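Local coordinates for maltose/maltodextrin-binding protein (Thermus thermophilus, PDB 2GH9) that binds maltotriose, and probably serves as the periplasmic receptor that hands maltodextrins to an ABC-type sugar importer, at residues Phe147-Asn152 with Tyr206-Glu211; Gln197-Leu202 with Leu354-Pro359. One frame throughout, in Å; residues are numbered along the deposited sequence.

Contact 1: Phe147-Asn152 with Tyr206-Glu211; sequences FGFLYN and YNLVPE
Val209 makes the central apolar contact, its two methyls meeting different parts of 147-152. Val209 CG2, anti to the carbonyl carbon of its own residue, comes up at the edge of the Tyr151 ring, 4.1 Å from CD1 of that tyrosine, and lies 4.1 Å from CD2 of Phe149. Val209 CG1 is turned to the backbone instead, 4.0 Å from Tyr151 O. Leu208 CD1 obliquely approaches the Phe149 ring, whose edge-to-face partner is Phe134. On the other flank, CD2 of Leu150 rests 4.0 Å from CD of Pro210, the two side chains crossing at about a right angle, while CD1 of Leu150 sits over one face of Phe147, offset toward its rim.

No direct hydrogen bond joins the two segments; the polar link is a water. It accepts from Phe149 N at 2.9 Å and donates to Leu208 O, also at 2.9 Å. Phe149 O and Leu208 O stand only 3.1 Å apart, two acceptors that cannot bond each other.

In the four-stranded sheet of this periplasmic binding protein fold, 149-150 is an outermost strand, parallel to 227-232, and the loop after helix 189-204 packs against it. The hydroxyl of Tyr151 bonds to Asn159. With methyls and rings supplying most of the contact, the single water bridge gives a buried amide and a buried carbonyl a partner where the two segments do not pair as strands.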
ATOM      1  N   PHE A 147      19.092  -1.347 -15.547  1.00 38.74           N
ATOM      2  CA  PHE A 147      17.696  -1.611 -15.888  1.00 37.41           C
ATOM      3  C   PHE A 147      16.944  -0.307 -16.090  1.00 35.56           C
ATOM      4  O   PHE A 147      17.157   0.665 -15.359  1.00 35.36           O
ATOM      5  CB  PHE A 147      17.032  -2.437 -14.790  1.00 38.14           C
ATOM      6  CG  PHE A 147      17.584  -3.829 -14.655  1.00 39.11           C
ATOM      7  CD1 PHE A 147      17.058  -4.874 -15.410  1.00 39.07           C
ATOM      8  CD2 PHE A 147      18.622  -4.100 -13.767  1.00 39.56           C
ATOM      9  CE1 PHE A 147      17.561  -6.168 -15.287  1.00 39.46           C
ATOM     10  CE2 PHE A 147      19.132  -5.392 -13.643  1.00 39.14           C
ATOM     11  CZ  PHE A 147      18.591  -6.425 -14.403  1.00 39.77           C
ATOM     12  N   GLY A 148      16.079  -0.270 -17.098  1.00 33.66           N
ATOM     13  CA  GLY A 148      15.253   0.924 -17.333  1.00 32.09           C
ATOM     14  C   GLY A 148      14.001   0.940 -16.457  1.00 30.40           C
ATOM     15  O   GLY A 148      13.592   1.999 -15.989  1.00 29.35           O
ATOM     16  N   PHE A 149      13.391  -0.236 -16.277  1.00 28.84           N
ATOM     17  CA  PHE A 149      12.180  -0.387 -15.484  1.00 28.16           C
ATOM     18  C   PHE A 149      12.019  -1.760 -14.841  1.00 27.12           C
ATOM     19  O   PHE A 149      12.080  -2.803 -15.504  1.00 28.02           O
ATOM     20  CB  PHE A 149      10.935  -0.075 -16.315  1.00 27.65           C
ATOM     21  CG  PHE A 149       9.659  -0.316 -15.580  1.00 27.51           C
ATOM     22  CD1 PHE A 149       9.310   0.482 -14.487  1.00 26.17           C
ATOM     23  CD2 PHE A 149       8.796  -1.334 -15.960  1.00 27.16           C
ATOM     24  CE1 PHE A 149       8.148   0.249 -13.802  1.00 25.28           C
ATOM     25  CE2 PHE A 149       7.615  -1.553 -15.271  1.00 26.43           C
ATOM     26  CZ  PHE A 149       7.302  -0.763 -14.195  1.00 24.97           C
ATOM     27  N   LEU A 150      11.779  -1.747 -13.528  1.00 25.79           N
ATOM     28  CA  LEU A 150      11.549  -2.941 -12.770  1.00 25.71           C
ATOM     29  C   LEU A 150      10.465  -2.665 -11.732  1.00 24.82           C
ATOM     30  O   LEU A 150      10.303  -1.533 -11.291  1.00 24.17           O
ATOM     31  CB  LEU A 150      12.832  -3.410 -12.077  1.00 25.88           C
ATOM     32  CG  LEU A 150      13.985  -3.956 -12.948  1.00 27.13           C
ATOM     33  CD1 LEU A 150      15.175  -4.379 -12.037  1.00 26.82           C
ATOM     34  CD2 LEU A 150      13.478  -5.121 -13.801  1.00 24.62           C
ATOM     35  N   TYR A 151       9.738  -3.710 -11.370  1.00 24.29           N
ATOM     36  CA  TYR A 151       8.740  -3.636 -10.289  1.00 24.40           C
ATOM     37  C   TYR A 151       8.332  -5.040  -9.844  1.00 24.21           C
ATOM     38  O   TYR A 151       8.648  -6.031 -10.514  1.00 23.95           O
ATOM     39  CB  TYR A 151       7.507  -2.787 -10.711  1.00 23.81           C
ATOM     40  CG  TYR A 151       6.433  -3.516 -11.496  1.00 23.96           C
ATOM     41  CD1 TYR A 151       6.684  -3.982 -12.781  1.00 24.79           C
ATOM     42  CD2 TYR A 151       5.150  -3.703 -10.971  1.00 22.03           C
ATOM     43  CE1 TYR A 151       5.725  -4.645 -13.503  1.00 23.45           C
ATOM     44  CE2 TYR A 151       4.164  -4.377 -11.697  1.00 23.44           C
ATOM     45  CZ  TYR A 151       4.474  -4.840 -12.977  1.00 24.23           C
ATOM     46  OH  TYR A 151       3.562  -5.491 -13.745  1.00 24.40           O
ATOM     47  N   ASN A 152       7.621  -5.110  -8.721  1.00 23.45           N
ATOM     48  CA  ASN A 152       7.102  -6.371  -8.197  1.00 23.72           C
ATOM     49  C   ASN A 152       5.971  -6.919  -9.071  1.00 23.26           C
ATOM     50  O   ASN A 152       4.805  -6.861  -8.720  1.00 22.83           O
ATOM     51  CB  ASN A 152       6.665  -6.186  -6.732  1.00 23.29           C
ATOM     52  CG  ASN A 152       6.435  -7.484  -6.015  1.00 24.20           C
ATOM     53  OD1 ASN A 152       6.642  -8.579  -6.564  1.00 22.74           O
ATOM     54  ND2 ASN A 152       6.005  -7.378  -4.748  1.00 25.31           N
ATOM     55  N   TYR A 206       7.896  -6.527 -24.494  1.00 31.90           N
ATOM     56  CA  TYR A 206       8.661  -5.316 -24.273  1.00 32.04           C
ATOM     57  C   TYR A 206       9.992  -5.599 -23.596  1.00 31.63           C
ATOM     58  O   TYR A 206      10.872  -4.752 -23.616  1.00 31.74           O
ATOM     59  CB  TYR A 206       7.846  -4.276 -23.465  1.00 32.41           C
ATOM     60  CG  TYR A 206       6.446  -4.008 -24.002  1.00 32.12           C
ATOM     61  CD1 TYR A 206       6.248  -3.466 -25.279  1.00 33.15           C
ATOM     62  CD2 TYR A 206       5.325  -4.278 -23.229  1.00 33.62           C
ATOM     63  CE1 TYR A 206       4.963  -3.197 -25.762  1.00 31.88           C
ATOM     64  CE2 TYR A 206       4.041  -4.036 -23.708  1.00 33.26           C
ATOM     65  CZ  TYR A 206       3.867  -3.495 -24.970  1.00 32.76           C
ATOM     66  OH  TYR A 206       2.593  -3.293 -25.419  1.00 32.02           O
ATOM     67  N   ASN A 207      10.136  -6.793 -23.009  1.00 32.47           N
ATOM     68  CA  ASN A 207      11.402  -7.254 -22.414  1.00 32.40           C
ATOM     69  C   ASN A 207      11.940  -6.287 -21.346  1.00 32.48           C
ATOM     70  O   ASN A 207      13.118  -5.886 -21.377  1.00 32.80           O
ATOM     71  CB  ASN A 207      12.454  -7.533 -23.507  1.00 32.80           C
ATOM     72  CG  ASN A 207      13.671  -8.289 -22.969  1.00 32.76           C
ATOM     73  OD1 ASN A 207      13.540  -9.253 -22.198  1.00 31.44           O
ATOM     74  ND2 ASN A 207      14.857  -7.844 -23.360  1.00 32.01           N
ATOM     75  N   LEU A 208      11.062  -5.908 -20.406  1.00 31.85           N
ATOM     76  CA  LEU A 208      11.423  -4.941 -19.372  1.00 31.97           C
ATOM     77  C   LEU A 208      11.660  -5.604 -18.012  1.00 31.34           C
ATOM     78  O   LEU A 208      12.612  -5.246 -17.292  1.00 31.28           O
ATOM     79  CB  LEU A 208      10.353  -3.834 -19.263  1.00 31.78           C
ATOM     80  CG  LEU A 208      10.268  -2.838 -20.427  1.00 33.13           C
ATOM     81  CD1 LEU A 208       9.249  -1.735 -20.148  1.00 33.28           C
ATOM     82  CD2 LEU A 208      11.624  -2.223 -20.700  1.00 32.98           C
ATOM     83  N   VAL A 209      10.815  -6.583 -17.682  1.00 31.40           N
ATOM     84  CA  VAL A 209      10.822  -7.213 -16.373  1.00 31.58           C
ATOM     85  C   VAL A 209      11.036  -8.718 -16.512  1.00 31.85           C
ATOM     86  O   VAL A 209      10.098  -9.452 -16.759  1.00 31.65           O
ATOM     87  CB  VAL A 209       9.506  -6.920 -15.602  1.00 31.23           C
ATOM     88  CG1 VAL A 209       9.647  -7.373 -14.155  1.00 30.69           C
ATOM     89  CG2 VAL A 209       9.159  -5.396 -15.685  1.00 29.57           C
ATOM     90  N   PRO A 210      12.288  -9.176 -16.371  1.00 33.03           N
ATOM     91  CA  PRO A 210      12.555 -10.614 -16.507  1.00 33.62           C
ATOM     92  C   PRO A 210      12.064 -11.477 -15.342  1.00 34.50           C
ATOM     93  O   PRO A 210      11.527 -10.978 -14.346  1.00 34.91           O
ATOM     94  CB  PRO A 210      14.084 -10.685 -16.619  1.00 33.65           C
ATOM     95  CG  PRO A 210      14.586  -9.426 -15.962  1.00 33.48           C
ATOM     96  CD  PRO A 210      13.515  -8.387 -16.142  1.00 32.47           C
ATOM     97  N   GLU A 211      12.260 -12.783 -15.495  1.00 35.40           N
ATOM     98  CA  GLU A 211      11.990 -13.749 -14.448  1.00 34.98           C
ATOM     99  C   GLU A 211      12.741 -13.393 -13.149  1.00 34.67           C
ATOM    100  O   GLU A 211      13.816 -12.772 -13.155  1.00 35.33           O
ATOM    101  CB  GLU A 211      12.362 -15.153 -14.957  1.00 35.51           C
ATOM    102  CG  GLU A 211      12.459 -16.222 -13.886  1.00 37.41           C
ATOM    103  CD  GLU A 211      11.134 -16.559 -13.237  1.00 41.62           C
ATOM    104  OE1 GLU A 211      10.124 -16.667 -13.967  1.00 44.17           O
ATOM    105  OE2 GLU A 211      11.117 -16.765 -11.994  1.00 45.25           O
TER
HETATM  106  O   HOH W   1      14.172  -2.810 -17.393  1.00 35.76           O

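Contact 2: Gln197-Leu202 with Leu354-Pro359; sequences QFIKDL and LAIQRP
Lys200 lies with its aliphatic chain across the last turn of helix 341-357, over the carbonyl of Ala355. Lys200 CG, anti to the carbonyl carbon of its own residue (chi1 -79°), is 3.2 Å from Ala355 O, and CD of the lysine follows at 3.3 Å from the same oxygen. The methyl of Ala355 points toward the lysine's helix and touches Lys200 CG at 4.0 Å. A bend at chi3 (74°) then takes the ammonium group beyond the helix end, where Lys200 NZ donates to Pro359 O at 2.9 Å. This donor stands well above the carbonyl plane, 59° out of it, and so is not on a lone pair. Ser361 OG is a second partner of NZ and also bonds to Ala355 O.

The two helices belong to the periplasmic binding protein fold: 189-204 comes from the middle of the chain, whereas 341-357 lies near the C-terminus, followed by the turn to helix 363-378 that the ammonium group reaches. Cutting the lysine back to an alanine is likely to leave Pro359 O and Ser361 OG without the ammonium group and to open a gap over the Ala355 carbonyl.

Deeper in, Ile199 meets Ile356 methyl to methyl, CG2 to CG2 at 3.6 Å, their side chains set obliquely. Asn159, Phe162 and Phe163 of helix 156-166 pack on Ile199.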
ATOM      1  N   GLN A 197      -2.566  -9.798 -20.122  1.00 26.41           N
ATOM      2  CA  GLN A 197      -1.772  -9.747 -21.375  1.00 26.33           C
ATOM      3  C   GLN A 197      -0.750  -8.592 -21.397  1.00 25.87           C
ATOM      4  O   GLN A 197       0.414  -8.775 -21.761  1.00 25.98           O
ATOM      5  CB  GLN A 197      -2.708  -9.639 -22.580  1.00 26.92           C
ATOM      6  CG  GLN A 197      -2.024  -9.913 -23.927  1.00 28.08           C
ATOM      7  CD  GLN A 197      -1.298 -11.266 -23.967  1.00 29.77           C
ATOM      8  OE1 GLN A 197      -1.914 -12.316 -23.806  1.00 32.84           O
ATOM      9  NE2 GLN A 197       0.004 -11.231 -24.149  1.00 30.23           N
ATOM     10  N   PHE A 198      -1.172  -7.400 -20.988  1.00 25.61           N
ATOM     11  CA  PHE A 198      -0.223  -6.289 -20.849  1.00 25.23           C
ATOM     12  C   PHE A 198       0.910  -6.620 -19.861  1.00 25.29           C
ATOM     13  O   PHE A 198       2.099  -6.333 -20.134  1.00 24.39           O
ATOM     14  CB  PHE A 198      -0.930  -4.999 -20.415  1.00 24.83           C
ATOM     15  CG  PHE A 198       0.023  -3.922 -20.011  1.00 24.21           C
ATOM     16  CD1 PHE A 198       0.814  -3.315 -20.958  1.00 22.33           C
ATOM     17  CD2 PHE A 198       0.166  -3.550 -18.684  1.00 23.04           C
ATOM     18  CE1 PHE A 198       1.736  -2.357 -20.604  1.00 21.90           C
ATOM     19  CE2 PHE A 198       1.093  -2.591 -18.320  1.00 21.98           C
ATOM     20  CZ  PHE A 198       1.869  -1.983 -19.281  1.00 23.50           C
ATOM     21  N   ILE A 199       0.545  -7.214 -18.716  1.00 25.63           N
ATOM     22  CA  ILE A 199       1.551  -7.626 -17.741  1.00 26.03           C
ATOM     23  C   ILE A 199       2.481  -8.682 -18.354  1.00 26.62           C
ATOM     24  O   ILE A 199       3.694  -8.553 -18.250  1.00 26.51           O
ATOM     25  CB  ILE A 199       0.955  -8.083 -16.387  1.00 25.89           C
ATOM     26  CG1 ILE A 199       0.215  -6.923 -15.707  1.00 25.40           C
ATOM     27  CG2 ILE A 199       2.077  -8.622 -15.470  1.00 24.92           C
ATOM     28  CD1 ILE A 199      -0.861  -7.335 -14.698  1.00 25.61           C
ATOM     29  N   LYS A 200       1.930  -9.683 -19.031  1.00 27.26           N
ATOM     30  CA  LYS A 200       2.785 -10.615 -19.807  1.00 28.94           C
ATOM     31  C   LYS A 200       3.727  -9.900 -20.770  1.00 28.73           C
ATOM     32  O   LYS A 200       4.926 -10.198 -20.820  1.00 28.78           O
ATOM     33  CB  LYS A 200       1.952 -11.625 -20.586  1.00 28.91           C
ATOM     34  CG  LYS A 200       1.447 -12.738 -19.749  1.00 31.47           C
ATOM     35  CD  LYS A 200       0.532 -13.701 -20.546  1.00 31.57           C
ATOM     36  CE  LYS A 200       1.304 -14.598 -21.519  1.00 34.43           C
ATOM     37  NZ  LYS A 200       0.326 -15.489 -22.243  1.00 34.63           N
ATOM     38  N   ASP A 201       3.178  -8.933 -21.504  1.00 29.39           N
ATOM     39  CA  ASP A 201       3.931  -8.197 -22.512  1.00 28.92           C
ATOM     40  C   ASP A 201       5.095  -7.451 -21.912  1.00 29.03           C
ATOM     41  O   ASP A 201       6.089  -7.238 -22.587  1.00 27.99           O
ATOM     42  CB  ASP A 201       3.039  -7.205 -23.284  1.00 29.40           C
ATOM     43  CG  ASP A 201       2.008  -7.884 -24.177  1.00 30.64           C
ATOM     44  OD1 ASP A 201       2.078  -9.115 -24.394  1.00 30.37           O
ATOM     45  OD2 ASP A 201       1.103  -7.170 -24.671  1.00 31.87           O
ATOM     46  N   LEU A 202       4.961  -7.014 -20.655  1.00 29.24           N
ATOM     47  CA  LEU A 202       6.048  -6.334 -19.945  1.00 29.26           C
ATOM     48  C   LEU A 202       7.288  -7.243 -19.874  1.00 29.18           C
ATOM     49  O   LEU A 202       8.408  -6.770 -19.769  1.00 28.65           O
ATOM     50  CB  LEU A 202       5.601  -5.894 -18.521  1.00 28.79           C
ATOM     51  CG  LEU A 202       4.671  -4.661 -18.410  1.00 27.65           C
ATOM     52  CD1 LEU A 202       4.236  -4.374 -16.968  1.00 25.78           C
ATOM     53  CD2 LEU A 202       5.336  -3.421 -18.981  1.00 25.73           C
ATOM     54  N   LEU A 354       0.869 -16.988 -12.753  1.00 34.11           N
ATOM     55  CA  LEU A 354       0.612 -17.979 -13.822  1.00 35.50           C
ATOM     56  C   LEU A 354       0.717 -17.362 -15.218  1.00 36.13           C
ATOM     57  O   LEU A 354       1.275 -17.965 -16.145  1.00 36.31           O
ATOM     58  CB  LEU A 354      -0.791 -18.582 -13.681  1.00 35.70           C
ATOM     59  CG  LEU A 354      -0.980 -19.960 -13.052  1.00 36.92           C
ATOM     60  CD1 LEU A 354      -0.365 -20.033 -11.682  1.00 37.51           C
ATOM     61  CD2 LEU A 354      -2.472 -20.280 -13.007  1.00 36.35           C
ATOM     62  N   ALA A 355       0.149 -16.169 -15.370  1.00 36.47           N
ATOM     63  CA  ALA A 355       0.184 -15.464 -16.646  1.00 37.16           C
ATOM     64  C   ALA A 355       1.624 -15.216 -17.098  1.00 37.43           C
ATOM     65  O   ALA A 355       1.976 -15.513 -18.246  1.00 38.26           O
ATOM     66  CB  ALA A 355      -0.609 -14.150 -16.563  1.00 36.74           C
ATOM     67  N   ILE A 356       2.464 -14.731 -16.187  1.00 37.82           N
ATOM     68  CA  ILE A 356       3.833 -14.307 -16.518  1.00 38.24           C
ATOM     69  C   ILE A 356       4.868 -15.434 -16.483  1.00 38.87           C
ATOM     70  O   ILE A 356       6.015 -15.228 -16.838  1.00 37.82           O
ATOM     71  CB  ILE A 356       4.313 -13.113 -15.614  1.00 37.88           C
ATOM     72  CG1 ILE A 356       4.538 -13.542 -14.151  1.00 37.76           C
ATOM     73  CG2 ILE A 356       3.306 -11.980 -15.698  1.00 37.64           C
ATOM     74  CD1 ILE A 356       5.035 -12.430 -13.207  1.00 36.47           C
ATOM     75  N   GLN A 357       4.456 -16.618 -16.061  1.00 41.00           N
ATOM     76  CA  GLN A 357       5.366 -17.754 -15.961  1.00 42.37           C
ATOM     77  C   GLN A 357       5.781 -18.247 -17.354  1.00 43.21           C
ATOM     78  O   GLN A 357       6.954 -18.559 -17.568  1.00 43.25           O
ATOM     79  CB  GLN A 357       4.711 -18.861 -15.134  1.00 42.61           C
ATOM     80  CG  GLN A 357       5.172 -20.285 -15.395  1.00 43.05           C
ATOM     81  CD  GLN A 357       4.325 -21.276 -14.623  1.00 44.39           C
ATOM     82  OE1 GLN A 357       3.448 -21.958 -15.192  1.00 47.49           O
ATOM     83  NE2 GLN A 357       4.545 -21.333 -13.309  1.00 46.80           N
ATOM     84  N   ARG A 358       4.826 -18.293 -18.286  1.00 44.00           N
ATOM     85  CA  ARG A 358       5.109 -18.718 -19.659  1.00 45.12           C
ATOM     86  C   ARG A 358       4.374 -17.853 -20.705  1.00 45.12           C
ATOM     87  O   ARG A 358       3.264 -17.375 -20.449  1.00 44.97           O
ATOM     88  CB  ARG A 358       4.741 -20.195 -19.836  1.00 45.19           C
ATOM     89  CG  ARG A 358       3.243 -20.493 -19.777  1.00 46.49           C
ATOM     90  CD  ARG A 358       2.966 -21.993 -19.608  1.00 47.98           C
ATOM     91  NE  ARG A 358       3.259 -22.734 -20.841  1.00 50.81           N
ATOM     92  CZ  ARG A 358       2.378 -23.009 -21.807  1.00 51.86           C
ATOM     93  NH1 ARG A 358       1.103 -22.620 -21.714  1.00 52.93           N
ATOM     94  NH2 ARG A 358       2.774 -23.691 -22.887  1.00 51.82           N
ATOM     95  N   PRO A 359       5.004 -17.642 -21.887  1.00 46.01           N
ATOM     96  CA  PRO A 359       4.369 -16.976 -23.047  1.00 45.83           C
ATOM     97  C   PRO A 359       3.034 -17.589 -23.502  1.00 45.94           C
ATOM     98  O   PRO A 359       2.145 -16.861 -23.965  1.00 45.78           O
ATOM     99  CB  PRO A 359       5.409 -17.143 -24.155  1.00 45.98           C
ATOM    100  CG  PRO A 359       6.705 -17.277 -23.451  1.00 46.54           C
ATOM    101  CD  PRO A 359       6.408 -18.003 -22.175  1.00 46.01           C
TER

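The centres of the two contacts lie about 12 Å apart, on the same side of the chain's centre. Along the chain their segments alternate: 147-152, 197-202, 206-211, then 354-359. Helix 189-204 carries 197-202 and leads directly into the loop of contact 1, where Leu208 N lies 2.9 Å from Leu202 O, a probable hydrogen bond. Tyr151 also packs on Ile199 and Leu202. Arg203 serves both contacts, bonding to Val209 O with NE and to Ile356 O with NH1. Together they join an edge strand of the four-stranded sheet, through one helix, to the C-terminal helical region, with the side chains of Tyr151 and Ile199 about 10 and 12 Å from a bound glucose.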